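Local coordinates for vacuolar protein sorting-associated protein IST1 (Saccharomyces cerevisiae, PDB 3GGY), which acts late in sorting cargo into multivesicular bodies, regulating recruitment of the ATPase VPS4 to the ESCRT-III complex, probably together with DID2, at residues 27-30 / 31-35; 35-38 / 39-42; 53-56 / 57-60; 169-172 / 173-177. One frame throughout, in Å; residues are numbered along the deposited sequence.

Interaction 1 (27-30 / 31-35); sequences QEKQ and QAIAK
Gln27 and Gln31, Lys29 and Ile33 meet one helical turn apart in a local i to i+4 contact along helix 8-46, the first of the two long helices of the ESCRT-III-like N-terminal domain of IST1. The frame is ordinary alpha-helical bonding: Gln31 N donates to Gln27 O at 2.8 Å, and Ala32, Ile33 and Ala34 repeat the pattern with Glu28, Lys29 and Gln30. On one flank the Gln31 side chain runs back beside the Gln27 carbonyl, CG standing 2.9 Å from Gln27 O. This follows from its first torsion, -71°, which sets CG beside the backbone N. The two amides do not bond directly; a water gives a hydrogen bond to Gln27 OE1 at 3.2 Å and weakly accepts one from Gln31 NE2 at 3.4 Å. Gln27 NE2 is hydrogen-bonded to Glu74 of helix 50-82. Gln30, whose NE2 is bonded to Glu121, lays its side chain on His66 and Leu70 of helix 50-82, facing that neighbouring helix instead of the next turn of its own. On another flank Lys29 is fully extended, and its aliphatic stem runs alongside Ile33, both side chains pointing the same way. The touch is made by the end of the isoleucine's longer branch: Ile33 CD1 lies 3.9 Å from Lys29 CG and 4.2 Å from Lys29 CE, so the lysine methylenes do the touching.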
loop_
_atom_site.group_PDB
_atom_site.type_symbol
_atom_site.label_atom_id
_atom_site.label_comp_id
_atom_site.label_asym_id
_atom_site.label_seq_id
_atom_site.Cartn_x
_atom_site.Cartn_y
_atom_site.Cartn_z
ATOM N N GLN A 27 -8.283 -4.223 -1.478
ATOM C CA GLN A 27 -8.700 -3.284 -0.436
ATOM C C GLN A 27 -9.983 -3.774 0.214
ATOM O O GLN A 27 -10.091 -3.838 1.435
ATOM C CB GLN A 27 -8.967 -1.902 -1.024
ATOM C CG GLN A 27 -7.745 -1.135 -1.449
ATOM C CD GLN A 27 -8.117 0.133 -2.179
ATOM O OE1 GLN A 27 -8.876 0.956 -1.666
ATOM N NE2 GLN A 27 -7.593 0.296 -3.386
ATOM N N GLU A 28 -10.959 -4.098 -0.627
ATOM C CA GLU A 28 -12.255 -4.586 -0.168
ATOM C C GLU A 28 -12.070 -5.769 0.771
ATOM O O GLU A 28 -12.573 -5.771 1.900
ATOM C CB GLU A 28 -13.098 -5.001 -1.379
ATOM C CG GLU A 28 -14.338 -5.815 -1.040
ATOM C CD GLU A 28 -15.100 -6.267 -2.276
ATOM O OE1 GLU A 28 -16.073 -7.037 -2.125
ATOM O OE2 GLU A 28 -14.729 -5.851 -3.396
ATOM N N LYS A 29 -11.335 -6.769 0.297
ATOM C CA LYS A 29 -11.072 -7.975 1.066
ATOM C C LYS A 29 -10.336 -7.695 2.364
ATOM O O LYS A 29 -10.739 -8.154 3.431
ATOM C CB LYS A 29 -10.250 -8.953 0.228
ATOM C CG LYS A 29 -9.910 -10.254 0.941
ATOM C CD LYS A 29 -9.159 -11.202 0.020
ATOM C CE LYS A 29 -8.903 -12.539 0.700
ATOM N NZ LYS A 29 -8.163 -13.476 -0.191
ATOM N N GLN A 30 -9.252 -6.934 2.275
ATOM C CA GLN A 30 -8.471 -6.635 3.461
ATOM C C GLN A 30 -9.198 -5.770 4.487
ATOM O O GLN A 30 -8.942 -5.885 5.687
ATOM C CB GLN A 30 -7.138 -6.009 3.048
ATOM C CG GLN A 30 -6.208 -7.040 2.408
ATOM C CD GLN A 30 -4.920 -6.439 1.896
ATOM O OE1 GLN A 30 -4.354 -5.539 2.515
ATOM N NE2 GLN A 30 -4.437 -6.953 0.767
ATOM N N GLN A 31 -10.096 -4.906 4.025
ATOM C CA GLN A 31 -10.852 -4.057 4.937
ATOM C C GLN A 31 -11.826 -4.934 5.713
ATOM O O GLN A 31 -11.984 -4.782 6.922
ATOM C CB GLN A 31 -11.611 -2.978 4.164
ATOM C CG GLN A 31 -10.707 -1.907 3.570
ATOM C CD GLN A 31 -11.468 -0.870 2.768
ATOM O OE1 GLN A 31 -12.165 -1.196 1.807
ATOM N NE2 GLN A 31 -11.334 0.394 3.161
ATOM N N ALA A 32 -12.469 -5.860 5.012
ATOM C CA ALA A 32 -13.417 -6.766 5.653
ATOM C C ALA A 32 -12.700 -7.621 6.694
ATOM O O ALA A 32 -13.219 -7.852 7.789
ATOM C CB ALA A 32 -14.080 -7.652 4.606
ATOM N N ILE A 33 -11.501 -8.084 6.354
ATOM C CA ILE A 33 -10.708 -8.911 7.261
ATOM C C ILE A 33 -10.266 -8.100 8.480
ATOM O O ILE A 33 -10.254 -8.606 9.606
ATOM C CB ILE A 33 -9.478 -9.492 6.524
ATOM C CG1 ILE A 33 -9.955 -10.479 5.455
ATOM C CG2 ILE A 33 -8.531 -10.168 7.503
ATOM C CD1 ILE A 33 -8.846 -11.050 4.594
ATOM N N ALA A 34 -9.916 -6.836 8.255
ATOM C CA ALA A 34 -9.500 -5.959 9.344
ATOM C C ALA A 34 -10.664 -5.814 10.328
ATOM O O ALA A 34 -10.463 -5.790 11.542
ATOM C CB ALA A 34 -9.097 -4.589 8.793
ATOM N N LYS A 35 -11.880 -5.731 9.801
ATOM C CA LYS A 35 -13.055 -5.602 10.657
ATOM C C LYS A 35 -13.211 -6.851 11.520
ATOM O O LYS A 35 -13.528 -6.759 12.709
ATOM C CB LYS A 35 -14.312 -5.386 9.810
ATOM C CG LYS A 35 -15.552 -5.070 10.631
ATOM C CD LYS A 35 -16.684 -4.579 9.746
ATOM C CE LYS A 35 -17.909 -4.196 10.566
ATOM N NZ LYS A 35 -18.560 -5.381 11.191
HETATM O O HOH W 1 -11.190 2.110 0.237
#

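Interaction 2 (35-38 / 39-42); sequences KQSR and RQVA
Gln36 and Gln40 cross obliquely one turn apart on helix 8-46, their amide planes turned 77° against each other. The touching is done by Gln40's amide against the stem and amide of Gln36: Gln40 NE2 stands 3.8 Å from Gln36 CG and 3.5 Å from Gln36 NE2. Two donors face each other there, which is contact without a bond. Gln40 gets its place from a first torsion of -57°, which swings CG to 2.9 Å from Gln36 O, while Gln36 sends its own CG the other way, opposite its backbone N (175°). The carbonyl end of the Gln40 amide is turned toward Ser37. A water bridges the two, donating to Gln40 OE1 at 3.0 Å and lying 2.9 Å from Ser37 OG, which also bonds to Ile33 O. Arg56 NH1 of helix 50-82 is a further partner of Gln40 OE1. A leucine in place of Gln40 would probably leave both this arginine N-H and the bridging water without this acceptor. On another flank the Arg39 stem folds back over the Lys35 carbonyl, CG 3.3 Å from Lys35 O, and Arg39 N donates to that same oxygen at 3.2 Å. Arg38 leaves the helix as an extended chain to reach Asp64 in a salt bridge. Along the helix, then, the two amides touch without bonding and a water links Gln40 to Ser37, while the direct side-chain bonds of Gln40 to Arg56 and Arg38 to Asp64 join helix 8-46 to helix 50-82.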
loop_
_atom_site.group_PDB
_atom_site.type_symbol
_atom_site.label_atom_id
_atom_site.label_comp_id
_atom_site.label_asym_id
_atom_site.label_seq_id
_atom_site.Cartn_x
_atom_site.Cartn_y
_atom_site.Cartn_z
ATOM N N LYS A 35 -11.880 -5.731 9.801
ATOM C CA LYS A 35 -13.055 -5.602 10.657
ATOM C C LYS A 35 -13.211 -6.851 11.520
ATOM O O LYS A 35 -13.528 -6.759 12.709
ATOM C CB LYS A 35 -14.312 -5.386 9.810
ATOM C CG LYS A 35 -15.552 -5.070 10.631
ATOM C CD LYS A 35 -16.684 -4.579 9.746
ATOM C CE LYS A 35 -17.909 -4.196 10.566
ATOM N NZ LYS A 35 -18.560 -5.381 11.191
ATOM N N GLN A 36 -12.987 -8.017 10.921
ATOM C CA GLN A 36 -13.092 -9.272 11.657
ATOM C C GLN A 36 -12.018 -9.344 12.738
ATOM O O GLN A 36 -12.256 -9.860 13.829
ATOM C CB GLN A 36 -12.952 -10.469 10.708
ATOM C CG GLN A 36 -12.938 -11.825 11.415
ATOM C CD GLN A 36 -13.107 -12.992 10.456
ATOM O OE1 GLN A 36 -13.978 -12.968 9.588
ATOM N NE2 GLN A 36 -12.284 -14.025 10.614
ATOM N N SER A 37 -10.833 -8.826 12.431
ATOM C CA SER A 37 -9.739 -8.838 13.392
ATOM C C SER A 37 -10.078 -8.003 14.618
ATOM O O SER A 37 -9.741 -8.376 15.740
ATOM C CB SER A 37 -8.458 -8.308 12.745
ATOM O OG SER A 37 -8.055 -9.150 11.678
ATOM N N ARG A 38 -10.749 -6.876 14.399
ATOM C CA ARG A 38 -11.137 -6.004 15.499
ATOM C C ARG A 38 -12.129 -6.730 16.412
ATOM O O ARG A 38 -12.035 -6.637 17.633
ATOM C CB ARG A 38 -11.738 -4.706 14.952
ATOM C CG ARG A 38 -10.676 -3.766 14.368
ATOM C CD ARG A 38 -11.274 -2.544 13.684
ATOM N NE ARG A 38 -10.222 -1.627 13.243
ATOM C CZ ARG A 38 -9.692 -0.670 13.999
ATOM N NH1 ARG A 38 -10.120 -0.484 15.241
ATOM N NH2 ARG A 38 -8.709 0.081 13.526
ATOM N N ARG A 39 -13.063 -7.465 15.815
ATOM C CA ARG A 39 -14.043 -8.224 16.592
ATOM C C ARG A 39 -13.324 -9.273 17.424
ATOM O O ARG A 39 -13.680 -9.529 18.572
ATOM C CB ARG A 39 -15.024 -8.962 15.684
ATOM C CG ARG A 39 -15.802 -8.113 14.709
ATOM C CD ARG A 39 -16.690 -9.014 13.863
ATOM N NE ARG A 39 -17.675 -9.718 14.683
ATOM C CZ ARG A 39 -18.321 -10.817 14.305
ATOM N NH1 ARG A 39 -18.086 -11.354 13.113
ATOM N NH2 ARG A 39 -19.209 -11.376 15.117
ATOM N N GLN A 40 -12.316 -9.896 16.824
ATOM C CA GLN A 40 -11.559 -10.939 17.500
ATOM C C GLN A 40 -10.711 -10.398 18.646
ATOM O O GLN A 40 -10.492 -11.090 19.640
ATOM C CB GLN A 40 -10.711 -11.691 16.471
ATOM C CG GLN A 40 -11.575 -12.287 15.360
ATOM C CD GLN A 40 -10.783 -12.973 14.263
ATOM O OE1 GLN A 40 -9.815 -12.421 13.739
ATOM N NE2 GLN A 40 -11.204 -14.181 13.897
ATOM N N VAL A 41 -10.236 -9.162 18.513
ATOM C CA VAL A 41 -9.458 -8.546 19.582
ATOM C C VAL A 41 -10.416 -8.329 20.753
ATOM O O VAL A 41 -10.068 -8.561 21.905
ATOM C CB VAL A 41 -8.870 -7.178 19.155
ATOM C CG1 VAL A 41 -8.330 -6.427 20.371
ATOM C CG2 VAL A 41 -7.748 -7.388 18.149
ATOM N N ALA A 42 -11.632 -7.895 20.441
ATOM C CA ALA A 42 -12.635 -7.654 21.470
ATOM C C ALA A 42 -12.927 -8.942 22.228
ATOM O O ALA A 42 -13.067 -8.932 23.450
ATOM C CB ALA A 42 -13.915 -7.111 20.840
HETATM O O HOH W 2 -9.394 -11.575 10.853
#

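Interaction 3 (53-56 / 57-60); sequences AHYR and VETL
Along helix 50-82, the second long helix of the ESCRT-III-like domain, Glu58 sends its side chain back one turn to meet His54 and Tyr55, an i to i+4 and i to i+3 contact. A first torsion of -60° puts Glu58 CG beside its own backbone N and 3.2 Å from His54 O, the carbonyl that also takes the Glu58 N-H; from there the extended chain carries the carboxylate to the edges of both rings. Glu58 OE2 comes to 3.2 Å from His54 CE1, with ring and carboxylate planes 70° apart. The Tyr55 ring and the carboxylate are closer to coplanar, 24° apart, and the two side chains run side by side, with Glu58 OE1 at the ring edge, 3.4 Å from Tyr55 CD2. Ring C-H edges thus face the carboxylate oxygens, a contact that is probably mildly favourable electrostatically. Replacing Glu58 by an alanine is likely to strip both ring edges of their negative neighbour and open a gap beside His54 and Tyr55. His54 NE2 is bonded to Glu166 and Tyr55 OH to Gln51, so each ring is held at a second point. Val57 faces inward, on Val41 of helix 8-46 and Val169, Tyr172 and Leu173 of helix 166-179. Farther along, Tyr55 O accepts two bonds from one residue, which reach it from opposite faces of the carbonyl plane: Thr59 N at 3.2 Å and Thr59 OG1 at 3.3 Å.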
loop_
_atom_site.group_PDB
_atom_site.type_symbol
_atom_site.label_atom_id
_atom_site.label_comp_id
_atom_site.label_asym_id
_atom_site.label_seq_id
_atom_site.Cartn_x
_atom_site.Cartn_y
_atom_site.Cartn_z
ATOM N N ALA A 53 -4.255 -10.266 22.734
ATOM C CA ALA A 53 -4.958 -9.093 22.210
ATOM C C ALA A 53 -3.935 -8.065 21.735
ATOM O O ALA A 53 -4.100 -7.438 20.684
ATOM C CB ALA A 53 -5.852 -8.486 23.289
ATOM N N HIS A 54 -2.865 -7.908 22.510
ATOM C CA HIS A 54 -1.808 -6.964 22.173
ATOM C C HIS A 54 -1.167 -7.345 20.846
ATOM O O HIS A 54 -1.023 -6.511 19.954
ATOM C CB HIS A 54 -0.745 -6.951 23.274
ATOM C CG HIS A 54 0.221 -5.813 23.171
ATOM N ND1 HIS A 54 1.261 -5.797 22.269
ATOM C CD2 HIS A 54 0.292 -4.643 23.851
ATOM C CE1 HIS A 54 1.934 -4.666 22.398
ATOM N NE2 HIS A 54 1.366 -3.949 23.350
ATOM N N TYR A 55 -0.780 -8.610 20.725
ATOM C CA TYR A 55 -0.158 -9.105 19.501
ATOM C C TYR A 55 -1.081 -8.902 18.307
ATOM O O TYR A 55 -0.639 -8.508 17.226
ATOM C CB TYR A 55 0.162 -10.597 19.634
ATOM C CG TYR A 55 1.318 -10.924 20.554
ATOM C CD1 TYR A 55 1.413 -12.178 21.161
ATOM C CD2 TYR A 55 2.337 -10.001 20.788
ATOM C CE1 TYR A 55 2.495 -12.503 21.979
ATOM C CE2 TYR A 55 3.424 -10.318 21.601
ATOM C CZ TYR A 55 3.495 -11.570 22.191
ATOM O OH TYR A 55 4.573 -11.899 22.981
ATOM N N ARG A 56 -2.367 -9.166 18.511
ATOM C CA ARG A 56 -3.345 -9.046 17.438
ATOM C C ARG A 56 -3.500 -7.600 16.993
ATOM O O ARG A 56 -3.689 -7.321 15.805
ATOM C CB ARG A 56 -4.695 -9.596 17.889
ATOM C CG ARG A 56 -5.605 -9.972 16.741
ATOM C CD ARG A 56 -5.035 -11.173 15.992
ATOM N NE ARG A 56 -5.865 -12.359 16.160
ATOM C CZ ARG A 56 -7.018 -12.555 15.532
ATOM N NH1 ARG A 56 -7.476 -11.640 14.690
ATOM N NH2 ARG A 56 -7.712 -13.663 15.749
ATOM N N VAL A 57 -3.428 -6.678 17.948
ATOM C CA VAL A 57 -3.544 -5.264 17.623
ATOM C C VAL A 57 -2.324 -4.807 16.824
ATOM O O VAL A 57 -2.446 -4.038 15.872
ATOM C CB VAL A 57 -3.696 -4.419 18.905
ATOM C CG1 VAL A 57 -3.520 -2.942 18.599
ATOM C CG2 VAL A 57 -5.074 -4.671 19.498
ATOM N N GLU A 58 -1.145 -5.286 17.200
ATOM C CA GLU A 58 0.058 -4.909 16.467
ATOM C C GLU A 58 -0.088 -5.300 14.997
ATOM O O GLU A 58 0.282 -4.541 14.105
ATOM C CB GLU A 58 1.282 -5.586 17.084
ATOM C CG GLU A 58 1.490 -5.195 18.541
ATOM C CD GLU A 58 2.721 -5.824 19.157
ATOM O OE1 GLU A 58 2.831 -7.069 19.128
ATOM O OE2 GLU A 58 3.575 -5.069 19.675
ATOM N N THR A 59 -0.646 -6.481 14.753
ATOM C CA THR A 59 -0.849 -6.969 13.395
ATOM C C THR A 59 -1.898 -6.115 12.691
ATOM O O THR A 59 -1.741 -5.751 11.525
ATOM C CB THR A 59 -1.313 -8.439 13.414
ATOM O OG1 THR A 59 -0.315 -9.244 14.054
ATOM C CG2 THR A 59 -1.537 -8.952 11.999
ATOM N N LEU A 60 -2.968 -5.791 13.409
ATOM C CA LEU A 60 -4.044 -4.971 12.856
ATOM C C LEU A 60 -3.526 -3.597 12.427
ATOM O O LEU A 60 -3.925 -3.060 11.391
ATOM C CB LEU A 60 -5.152 -4.811 13.903
ATOM C CG LEU A 60 -6.317 -3.867 13.591
ATOM C CD1 LEU A 60 -6.995 -4.271 12.288
ATOM C CD2 LEU A 60 -7.310 -3.906 14.747
#

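Interaction 4 (169-172 / 173-177); sequences VDLY and LKEIA
Val169 CG1 stands opposite its backbone N (chi1 173°) and Leu173 CG beside its own (chi1 -71°), which lays the side chains side by side, pointing the same way along helix 166-179. They meet through single methyls, Val169 CG1 to Leu173 CD1 at 4.1 Å. The leucine stem also lies against the turn before it, Leu173 CG being 3.3 Å from Val169 O, the oxygen to which Leu173 N donates at 2.9 Å. Ile176 repeats this on the same inner side: its CG1 stands 3.1 Å from Tyr172 O, the acceptor of its own backbone N-H. On the outer surface Leu171 and Glu175 cross at an angle, and here a methyl rather than a polar group faces the acid, Leu171 CD1 lying 3.8 Å from Glu175 OE2. Asp170 and Lys174 are of opposite charge, yet Asp170 OD2 and Lys174 NZ remain 6.2 Å apart, too far for a salt bridge. The Tyr172 hydroxyl is hydrogen-bonded to Asp64 of helix 50-82. The arrangement is that of an amphipathic helix: Val169, Leu173 and Ile176 form an apolar stripe laid against helices 8-46 and 50-82 of the ESCRT-III-like domain, while Lys174 and Glu175, with exposed Leu171 among them, face outward.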
loop_
_atom_site.group_PDB
_atom_site.type_symbol
_atom_site.label_atom_id
_atom_site.label_comp_id
_atom_site.label_asym_id
_atom_site.label_seq_id
_atom_site.Cartn_x
_atom_site.Cartn_y
_atom_site.Cartn_z
ATOM N N VAL A 169 -0.962 1.327 20.263
ATOM C CA VAL A 169 -1.610 0.058 20.552
ATOM C C VAL A 169 -2.720 0.324 21.566
ATOM O O VAL A 169 -3.835 -0.185 21.421
ATOM C CB VAL A 169 -0.619 -0.968 21.137
ATOM C CG1 VAL A 169 -1.359 -2.222 21.585
ATOM C CG2 VAL A 169 0.418 -1.330 20.090
ATOM N N ASP A 170 -2.420 1.128 22.585
ATOM C CA ASP A 170 -3.418 1.453 23.601
ATOM C C ASP A 170 -4.597 2.178 22.973
ATOM O O ASP A 170 -5.748 1.941 23.337
ATOM C CB ASP A 170 -2.827 2.340 24.704
ATOM C CG ASP A 170 -1.872 1.590 25.606
ATOM O OD1 ASP A 170 -1.938 0.341 25.640
ATOM O OD2 ASP A 170 -1.064 2.255 26.293
ATOM N N LEU A 171 -4.308 3.064 22.025
ATOM C CA LEU A 171 -5.362 3.810 21.358
ATOM C C LEU A 171 -6.259 2.846 20.585
ATOM O O LEU A 171 -7.480 2.966 20.626
ATOM C CB LEU A 171 -4.764 4.852 20.407
ATOM C CG LEU A 171 -5.778 5.712 19.649
ATOM C CD1 LEU A 171 -6.635 6.482 20.642
ATOM C CD2 LEU A 171 -5.046 6.675 18.720
ATOM N N TYR A 172 -5.656 1.888 19.885
ATOM C CA TYR A 172 -6.440 0.909 19.133
ATOM C C TYR A 172 -7.324 0.076 20.065
ATOM O O TYR A 172 -8.483 -0.214 19.751
ATOM C CB TYR A 172 -5.518 -0.029 18.349
ATOM C CG TYR A 172 -5.372 0.335 16.889
ATOM C CD1 TYR A 172 -4.855 1.572 16.504
ATOM C CD2 TYR A 172 -5.760 -0.559 15.887
ATOM C CE1 TYR A 172 -4.730 1.911 15.155
ATOM C CE2 TYR A 172 -5.636 -0.229 14.536
ATOM C CZ TYR A 172 -5.123 1.004 14.181
ATOM O OH TYR A 172 -5.017 1.337 12.851
ATOM N N LEU A 173 -6.773 -0.316 21.205
ATOM C CA LEU A 173 -7.533 -1.108 22.162
ATOM C C LEU A 173 -8.749 -0.317 22.641
ATOM O O LEU A 173 -9.853 -0.855 22.729
ATOM C CB LEU A 173 -6.649 -1.492 23.351
ATOM C CG LEU A 173 -5.574 -2.529 23.022
ATOM C CD1 LEU A 173 -4.549 -2.608 24.143
ATOM C CD2 LEU A 173 -6.236 -3.876 22.787
ATOM N N LYS A 174 -8.544 0.962 22.941
ATOM C CA LYS A 174 -9.635 1.808 23.406
ATOM C C LYS A 174 -10.705 2.006 22.334
ATOM O O LYS A 174 -11.899 2.026 22.636
ATOM C CB LYS A 174 -9.095 3.170 23.853
ATOM C CG LYS A 174 -8.174 3.097 25.059
ATOM C CD LYS A 174 -7.676 4.473 25.456
ATOM C CE LYS A 174 -6.699 4.389 26.618
ATOM N NZ LYS A 174 -6.192 5.739 27.011
ATOM N N GLU A 175 -10.292 2.147 21.077
ATOM C CA GLU A 175 -11.271 2.342 20.016
ATOM C C GLU A 175 -12.024 1.038 19.741
ATOM O O GLU A 175 -13.214 1.053 19.439
ATOM C CB GLU A 175 -10.588 2.889 18.754
ATOM C CG GLU A 175 -9.810 4.175 19.044
ATOM C CD GLU A 175 -9.293 4.883 17.805
ATOM O OE1 GLU A 175 -8.958 4.204 16.813
ATOM O OE2 GLU A 175 -9.204 6.130 17.837
ATOM N N ILE A 176 -11.345 -0.095 19.875
ATOM C CA ILE A 176 -12.016 -1.375 19.667
ATOM C C ILE A 176 -13.003 -1.587 20.821
ATOM O O ILE A 176 -14.092 -2.122 20.625
ATOM C CB ILE A 176 -11.002 -2.542 19.631
ATOM C CG1 ILE A 176 -10.171 -2.452 18.349
ATOM C CG2 ILE A 176 -11.729 -3.888 19.682
ATOM C CD1 ILE A 176 -9.011 -3.432 18.303
ATOM N N ALA A 177 -12.623 -1.153 22.021
ATOM C CA ALA A 177 -13.508 -1.305 23.173
ATOM C C ALA A 177 -14.779 -0.482 22.981
ATOM O O ALA A 177 -15.862 -0.904 23.384
ATOM C CB ALA A 177 -12.790 -0.886 24.444
#

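How the interactions relate
Interactions 1 and 2 are successive pieces of helix 8-46, sharing Lys35, with centres about 11 Å apart. Interaction 3 lies on the helix that follows in the chain, and its centre is about 10 Å from those of both interaction 2 and interaction 4. These last three close a small core: Val41 CG1 packs on Val57 CG2 at 3.8 Å and on Ile176 CD1 at 3.7 Å, and Val57 CG1 on Tyr172 CB at 3.5 Å. Asp64 ties Arg38 of interaction 2 to Tyr172 of interaction 4. Interaction 1 stands farther off, touching interaction 3 through Ala34 O and Leu60 CD1 at 3.9 Å, and comes no nearer than about 7 Å, between nearest atoms, to interaction 4.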